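Long-range contacts in NADB-Rossmann Superfamily protein (PDB 3LEC), which probably methylates N1 of a particular adenine in tRNA and binds a zinc ion in the crystal: residues 13-19 / 35-39; 25-29 / 81-85; 46-50 / 88-92. All coordinates share one frame; numbering follows the deposited sequence.

Contact 1 (13-19 / 35-39); sequences QKVANYV and LPIFL
A16 meets helix 34-41 with its methyl group, which enters among three side chains of that helix. Its CB lies 3.5 Å from L35 CD1, the tightest approach here, and 3.9 Å from L39 CD2, while the F38 ring comes to it obliquely through CD2. At this small residue the two backbones approach, A16 CA lying 6.8 Å from L35 CA. V15 and V19 extend this buried part: the V15 and L35 side chains cross at about a right angle, with V15 CG1 meeting L35 CD2 at 4.0 Å, and both methyls of V19 reach L39 CD1 at 4.0 Å from CG1 and from CG2.

The other margin is looser and more polar. Q13 holds CG anti to its backbone N (chi1 -177°) and then bends at chi2 (59°), which carries the amide over one face of F38. NE2 lies 3.9 Å from F38 CZ, offset toward the rim, with amide and ring planes 87° apart. N17 ND2 reaches Q13 OE1 through a weak hydrogen bond on the partly exposed side.

No hydrogen bond crosses between 13-19 and 35-39. The two helices, packed on the same Rossmann-like sheet, meet here mainly through apolar packing, with the Q13 amide on F38 as the polar exception.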
loop_
_atom_site.group_PDB
_atom_site.type_symbol
_atom_site.label_atom_id
_atom_site.label_comp_id
_atom_site.label_asym_id
_atom_site.label_seq_id
_atom_site.Cartn_x
_atom_site.Cartn_y
_atom_site.Cartn_z
ATOM N N GLN A 13 8.162 -8.171 -1.905
ATOM C CA GLN A 13 8.959 -8.224 -3.148
ATOM C C GLN A 13 8.272 -7.441 -4.242
ATOM O O GLN A 13 8.930 -6.705 -4.975
ATOM C CB GLN A 13 9.213 -9.667 -3.606
ATOM C CG GLN A 13 10.136 -9.796 -4.890
ATOM C CD GLN A 13 11.506 -9.177 -4.681
ATOM O OE1 GLN A 13 11.926 -8.275 -5.443
ATOM N NE2 GLN A 13 12.236 -9.661 -3.667
ATOM N N LYS A 14 6.966 -7.641 -4.377
ATOM C CA LYS A 14 6.200 -6.928 -5.400
ATOM C C LYS A 14 6.117 -5.411 -5.140
ATOM O O LYS A 14 6.065 -4.627 -6.077
ATOM C CB LYS A 14 4.865 -7.630 -5.644
ATOM C CG LYS A 14 5.128 -8.959 -6.371
ATOM C CD LYS A 14 3.920 -9.860 -6.509
ATOM C CE LYS A 14 4.350 -11.251 -7.006
ATOM N NZ LYS A 14 4.687 -11.233 -8.458
ATOM N N VAL A 15 6.166 -5.000 -3.876
ATOM C CA VAL A 15 6.382 -3.591 -3.554
ATOM C C VAL A 15 7.800 -3.140 -3.982
ATOM O O VAL A 15 7.944 -2.124 -4.642
ATOM C CB VAL A 15 6.160 -3.298 -2.051
ATOM C CG1 VAL A 15 6.534 -1.864 -1.701
ATOM C CG2 VAL A 15 4.714 -3.532 -1.685
ATOM N N ALA A 16 8.832 -3.875 -3.570
ATOM C CA ALA A 16 10.235 -3.542 -3.949
ATOM C C ALA A 16 10.415 -3.383 -5.457
ATOM O O ALA A 16 11.168 -2.511 -5.882
ATOM C CB ALA A 16 11.208 -4.600 -3.428
ATOM N N ASN A 17 9.716 -4.210 -6.245
ATOM C CA ASN A 17 9.860 -4.189 -7.714
ATOM C C ASN A 17 9.461 -2.837 -8.318
ATOM O O ASN A 17 9.884 -2.529 -9.425
ATOM C CB ASN A 17 9.035 -5.287 -8.409
ATOM C CG ASN A 17 9.467 -6.698 -8.032
ATOM O OD1 ASN A 17 8.683 -7.644 -8.134
ATOM N ND2 ASN A 17 10.696 -6.846 -7.590
ATOM N N TYR A 18 8.630 -2.076 -7.600
ATOM C CA TYR A 18 8.143 -0.769 -8.051
ATOM C C TYR A 18 8.920 0.435 -7.513
ATOM O O TYR A 18 8.628 1.567 -7.892
ATOM C CB TYR A 18 6.668 -0.581 -7.724
ATOM C CG TYR A 18 5.712 -1.377 -8.559
ATOM C CD1 TYR A 18 5.539 -1.117 -9.918
ATOM C CD2 TYR A 18 4.943 -2.379 -7.974
ATOM C CE1 TYR A 18 4.616 -1.862 -10.687
ATOM C CE2 TYR A 18 4.027 -3.111 -8.727
ATOM C CZ TYR A 18 3.876 -2.850 -10.070
ATOM O OH TYR A 18 2.955 -3.588 -10.784
ATOM N N VAL A 19 9.903 0.193 -6.652
ATOM C CA VAL A 19 10.714 1.287 -6.107
ATOM C C VAL A 19 11.752 1.612 -7.166
ATOM O O VAL A 19 12.453 0.709 -7.640
ATOM C CB VAL A 19 11.405 0.889 -4.783
ATOM C CG1 VAL A 19 12.223 2.059 -4.211
ATOM C CG2 VAL A 19 10.357 0.440 -3.775
ATOM N N LEU A 35 12.259 -4.593 3.870
ATOM C CA LEU A 35 12.226 -3.958 2.570
ATOM C C LEU A 35 13.394 -2.956 2.383
ATOM O O LEU A 35 14.137 -3.067 1.411
ATOM C CB LEU A 35 10.850 -3.334 2.340
ATOM C CG LEU A 35 10.719 -2.456 1.093
ATOM C CD1 LEU A 35 10.958 -3.284 -0.148
ATOM C CD2 LEU A 35 9.362 -1.748 1.061
ATOM N N PRO A 36 13.602 -2.014 3.326
ATOM C CA PRO A 36 14.813 -1.198 3.159
ATOM C C PRO A 36 16.130 -2.018 3.111
ATOM O O PRO A 36 17.017 -1.703 2.307
ATOM C CB PRO A 36 14.797 -0.256 4.385
ATOM C CG PRO A 36 13.428 -0.225 4.854
ATOM C CD PRO A 36 12.754 -1.528 4.429
ATOM N N ILE A 37 16.261 -3.080 3.919
ATOM C CA ILE A 37 17.480 -3.904 3.880
ATOM C C ILE A 37 17.663 -4.570 2.515
ATOM O O ILE A 37 18.764 -4.602 1.984
ATOM C CB ILE A 37 17.531 -4.967 5.039
ATOM C CG1 ILE A 37 17.761 -4.259 6.381
ATOM C CG2 ILE A 37 18.627 -6.020 4.808
ATOM C CD1 ILE A 37 17.297 -5.057 7.580
ATOM N N PHE A 38 16.589 -5.107 1.963
ATOM C CA PHE A 38 16.668 -5.732 0.657
ATOM C C PHE A 38 17.201 -4.729 -0.364
ATOM O O PHE A 38 18.154 -5.015 -1.098
ATOM C CB PHE A 38 15.308 -6.241 0.183
ATOM C CG PHE A 38 15.360 -6.768 -1.220
ATOM C CD1 PHE A 38 16.066 -7.943 -1.504
ATOM C CD2 PHE A 38 14.799 -6.041 -2.269
ATOM C CE1 PHE A 38 16.177 -8.422 -2.818
ATOM C CE2 PHE A 38 14.872 -6.516 -3.597
ATOM C CZ PHE A 38 15.564 -7.697 -3.875
ATOM N N LEU A 39 16.600 -3.544 -0.367
ATOM C CA LEU A 39 16.862 -2.557 -1.412
ATOM C C LEU A 39 18.276 -2.025 -1.284
ATOM O O LEU A 39 18.935 -1.808 -2.306
ATOM C CB LEU A 39 15.850 -1.420 -1.341
ATOM C CG LEU A 39 14.440 -1.843 -1.758
ATOM C CD1 LEU A 39 13.495 -0.666 -1.582
ATOM C CD2 LEU A 39 14.438 -2.391 -3.224
#

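Contact 2 (25-29 / 81-85); sequences LLDVG and GLSAF
L26 and V28 project from strand 23-28 onto the loop that follows strand 74-78, within the Rossmann-like fold of this probable methyltransferase. Side chains alternate along a strand, so these two share one face of the sheet while L25 and D27 turn to the other.

In the first shell, the two methyls of L26 divide their work. CD1 rests 3.7 Å from A84 CB, whereas CD2 comes 3.5 Å from F85 CD2, approaching the ring obliquely. V28 does likewise: CG2 packs at 3.6 Å against L82 CD2, and CG1 lies 4.1 Å from G81 CA, where the loop offers bare backbone. No hydrogen bond passes between 25-29 and 81-85, and the contact is sealed by hydrocarbon alone.

The next shell sets these groups in place. Residues 82-84 form a short 3-10 segment, with A84 N bonded to G81 O, and this tight turn of 3-10 helix brings L82 and A84 to the same strand. L82 also packs on L115, and F85 has a cation-pi partner in K114, which additionally hydrogen-bonds F85 O. On the strand side, L26 is paired through its backbone with T93 and T95, and D27 is held on the opposite face by S30 and T95 through its two carboxylate oxygens.

F85 has CG between its backbone N and carbonyl carbon (chi1 85°), and from there the CD2-CE2 side of its ring meets L26, with CE2 4.1 Å from L26 CD2.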
loop_
_atom_site.group_PDB
_atom_site.type_symbol
_atom_site.label_atom_id
_atom_site.label_comp_id
_atom_site.label_asym_id
_atom_site.label_seq_id
_atom_site.Cartn_x
_atom_site.Cartn_y
_atom_site.Cartn_z
ATOM N N LEU A 25 14.418 6.463 0.083
ATOM C CA LEU A 25 13.116 5.894 0.429
ATOM C C LEU A 25 12.815 6.082 1.897
ATOM O O LEU A 25 13.705 5.902 2.722
ATOM C CB LEU A 25 13.156 4.387 0.150
ATOM C CG LEU A 25 12.011 3.501 0.658
ATOM C CD1 LEU A 25 10.774 3.728 -0.156
ATOM C CD2 LEU A 25 12.411 2.032 0.615
ATOM N N LEU A 26 11.570 6.439 2.208
ATOM C CA LEU A 26 11.024 6.253 3.557
ATOM C C LEU A 26 9.990 5.124 3.563
ATOM O O LEU A 26 9.001 5.159 2.807
ATOM C CB LEU A 26 10.414 7.554 4.090
ATOM C CG LEU A 26 9.472 7.459 5.301
ATOM C CD1 LEU A 26 10.199 7.208 6.650
ATOM C CD2 LEU A 26 8.572 8.661 5.396
ATOM N N ASP A 27 10.218 4.150 4.449
ATOM C CA ASP A 27 9.276 3.037 4.675
ATOM C C ASP A 27 8.570 3.310 5.985
ATOM O O ASP A 27 9.173 3.199 7.054
ATOM C CB ASP A 27 10.032 1.703 4.762
ATOM C CG ASP A 27 9.119 0.474 4.590
ATOM O OD1 ASP A 27 7.949 0.640 4.181
ATOM O OD2 ASP A 27 9.579 -0.666 4.864
ATOM N N VAL A 28 7.296 3.679 5.895
ATOM C CA VAL A 28 6.528 4.088 7.067
ATOM C C VAL A 28 5.971 2.868 7.775
ATOM O O VAL A 28 5.227 2.087 7.172
ATOM C CB VAL A 28 5.360 4.984 6.676
ATOM C CG1 VAL A 28 4.652 5.487 7.941
ATOM C CG2 VAL A 28 5.857 6.132 5.849
ATOM N N GLY A 29 6.327 2.712 9.050
ATOM C CA GLY A 29 5.944 1.538 9.836
ATOM C C GLY A 29 6.555 0.290 9.241
ATOM O O GLY A 29 5.897 -0.755 9.120
ATOM N N GLY A 81 4.251 8.699 11.836
ATOM C CA GLY A 81 4.049 8.727 10.384
ATOM C C GLY A 81 5.132 9.448 9.631
ATOM O O GLY A 81 6.336 9.160 9.796
ATOM N N LEU A 82 4.713 10.429 8.837
ATOM C CA LEU A 82 5.626 11.061 7.917
ATOM C C LEU A 82 6.612 12.021 8.595
ATOM O O LEU A 82 7.452 12.568 7.922
ATOM C CB LEU A 82 4.887 11.737 6.765
ATOM C CG LEU A 82 3.870 10.879 5.979
ATOM C CD1 LEU A 82 3.621 11.532 4.662
ATOM C CD2 LEU A 82 4.317 9.433 5.765
ATOM N N SER A 83 6.501 12.221 9.910
ATOM C CA SER A 83 7.484 12.991 10.686
ATOM C C SER A 83 8.837 12.271 10.721
ATOM O O SER A 83 9.844 12.830 11.171
ATOM C CB SER A 83 6.993 13.207 12.128
ATOM O OG SER A 83 5.878 14.084 12.188
ATOM N N ALA A 84 8.854 11.011 10.269
ATOM C CA ALA A 84 10.077 10.209 10.240
ATOM C C ALA A 84 11.074 10.740 9.196
ATOM O O ALA A 84 12.180 10.252 9.099
ATOM C CB ALA A 84 9.762 8.766 9.953
ATOM N N PHE A 85 10.681 11.719 8.396
ATOM C CA PHE A 85 11.674 12.339 7.491
ATOM C C PHE A 85 11.649 13.859 7.481
ATOM O O PHE A 85 10.707 14.470 7.981
ATOM C CB PHE A 85 11.642 11.751 6.066
ATOM C CG PHE A 85 10.609 12.376 5.157
ATOM C CD1 PHE A 85 11.006 13.182 4.099
ATOM C CD2 PHE A 85 9.259 12.137 5.346
ATOM C CE1 PHE A 85 10.055 13.756 3.247
ATOM C CE2 PHE A 85 8.306 12.695 4.516
ATOM C CZ PHE A 85 8.704 13.522 3.463
#

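Contact 3 (46-50 / 88-92); sequences DFAIA and ADNID
I49 and I91 meet end to end, their CD1 methyls 3.8 Å apart. Both isoleucines set CG1 anti to the carbonyl carbon, but they diverge one bond further on: I49 is extended at chi2 (157°), whereas I91 folds back (-60°). The extended arm of I49 also takes its CD1 to the carboxylate of D89, 3.6 Å from OD2, crossing that side chain at about a right angle. This is packing of a methyl on a charged group; the polar partners of D89 OD2 are R77, in a salt bridge, and the backbone N of E86.

With CG anti to the backbone N (chi1 172°), F47 brings its ring edge to I91, whose CD1 lies near the ring plane, 4.0 Å from F47 CE2. D89 O approaches the same ring atom obliquely at 4.2 Å and accepts a hydrogen bond from R24 NH2.

F47 and I49, two apart on strand 45-52, thus face the loop 88-92 together, while A48 turns to the other side, toward P36 and L40 of helix 34-41. Flanking them in the sheet are strand 23-28, which pairs with I49 through L25, and strand 74-78, whose D75 touches both F47 and I49.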
loop_
_atom_site.group_PDB
_atom_site.type_symbol
_atom_site.label_atom_id
_atom_site.label_comp_id
_atom_site.label_asym_id
_atom_site.label_seq_id
_atom_site.Cartn_x
_atom_site.Cartn_y
_atom_site.Cartn_z
ATOM N N ASP A 46 19.598 4.256 -2.890
ATOM C CA ASP A 46 20.742 4.998 -2.400
ATOM C C ASP A 46 20.735 5.175 -0.890
ATOM O O ASP A 46 21.805 5.260 -0.283
ATOM C CB ASP A 46 20.793 6.365 -3.077
ATOM C CG ASP A 46 21.387 6.306 -4.471
ATOM O OD1 ASP A 46 21.752 5.197 -4.929
ATOM O OD2 ASP A 46 21.510 7.385 -5.097
ATOM N N PHE A 47 19.536 5.225 -0.299
ATOM C CA PHE A 47 19.348 5.590 1.114
ATOM C C PHE A 47 17.927 5.245 1.515
ATOM O O PHE A 47 17.001 5.318 0.692
ATOM C CB PHE A 47 19.603 7.099 1.321
ATOM C CG PHE A 47 19.262 7.615 2.696
ATOM C CD1 PHE A 47 20.062 7.313 3.787
ATOM C CD2 PHE A 47 18.152 8.437 2.890
ATOM C CE1 PHE A 47 19.754 7.813 5.052
ATOM C CE2 PHE A 47 17.832 8.922 4.136
ATOM C CZ PHE A 47 18.641 8.613 5.222
ATOM N N ALA A 48 17.746 4.859 2.776
ATOM C CA ALA A 48 16.403 4.610 3.284
ATOM C C ALA A 48 16.258 4.978 4.756
ATOM O O ALA A 48 17.241 5.004 5.498
ATOM C CB ALA A 48 15.969 3.150 3.037
ATOM N N ILE A 49 15.025 5.284 5.147
ATOM C CA ILE A 49 14.641 5.477 6.551
ATOM C C ILE A 49 13.556 4.452 6.848
ATOM O O ILE A 49 12.582 4.288 6.070
ATOM C CB ILE A 49 14.110 6.897 6.832
ATOM C CG1 ILE A 49 15.165 7.980 6.479
ATOM C CG2 ILE A 49 13.630 7.049 8.293
ATOM C CD1 ILE A 49 14.510 9.362 6.200
ATOM N N ALA A 50 13.725 3.749 7.959
ATOM C CA ALA A 50 12.684 2.853 8.457
ATOM C C ALA A 50 12.003 3.599 9.583
ATOM O O ALA A 50 12.603 3.827 10.628
ATOM C CB ALA A 50 13.277 1.524 8.951
ATOM N N ALA A 88 16.145 17.678 4.634
ATOM C CA ALA A 88 17.567 17.347 4.500
ATOM C C ALA A 88 17.818 15.918 4.068
ATOM O O ALA A 88 18.911 15.588 3.615
ATOM C CB ALA A 88 18.342 17.664 5.807
ATOM N N ASP A 89 16.790 15.079 4.212
ATOM C CA ASP A 89 16.887 13.664 3.884
ATOM C C ASP A 89 16.770 13.417 2.390
ATOM O O ASP A 89 17.217 12.377 1.887
ATOM C CB ASP A 89 15.796 12.893 4.629
ATOM C CG ASP A 89 16.096 12.735 6.101
ATOM O OD1 ASP A 89 17.275 12.485 6.450
ATOM O OD2 ASP A 89 15.146 12.836 6.907
ATOM N N ASN A 90 16.185 14.383 1.685
ATOM C CA ASN A 90 16.013 14.322 0.236
ATOM C C ASN A 90 15.310 13.034 -0.216
ATOM O O ASN A 90 15.794 12.353 -1.113
ATOM C CB ASN A 90 17.377 14.461 -0.473
ATOM C CG ASN A 90 17.241 14.707 -1.969
ATOM O OD1 ASN A 90 16.181 15.129 -2.445
ATOM N ND2 ASN A 90 18.314 14.446 -2.718
ATOM N N ILE A 91 14.198 12.701 0.442
ATOM C CA ILE A 91 13.400 11.511 0.114
ATOM C C ILE A 91 12.573 11.774 -1.135
ATOM O O ILE A 91 11.949 12.816 -1.247
ATOM C CB ILE A 91 12.457 11.142 1.284
ATOM C CG1 ILE A 91 13.281 10.829 2.544
ATOM C CG2 ILE A 91 11.534 9.984 0.915
ATOM C CD1 ILE A 91 14.284 9.649 2.416
ATOM N N ASP A 92 12.599 10.829 -2.066
ATOM C CA ASP A 92 11.815 10.943 -3.284
ATOM C C ASP A 92 10.753 9.850 -3.356
ATOM O O ASP A 92 9.869 9.918 -4.201
ATOM C CB ASP A 92 12.721 10.904 -4.515
ATOM C CG ASP A 92 13.683 9.722 -4.503
ATOM O OD1 ASP A 92 14.901 9.962 -4.466
ATOM O OD2 ASP A 92 13.237 8.561 -4.536
#

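How the contacts relate
The three contacts lie on the two faces of one mixed sheet, in which strands 74-78, 45-52 and 23-28 are adjacent. Contact 1 brings helices 10-16 and 34-41 together on one face, helix 10-16 reaching over to strands 155-163 and 141-150; contacts 2 and 3 lay the loop between strands 74-78 and 93-99 on the other. Contacts 2 and 3 are the closest pair, their centres about 9 Å apart, joined by backbone pairing of L25 and D27 with I49. The centre of contact 1 lies about 15 Å from that of contact 2 and about 14 Å from that of contact 3. Contact 2 interleaves along the chain with both others, so sequence-distant segments build both layers around shared strands.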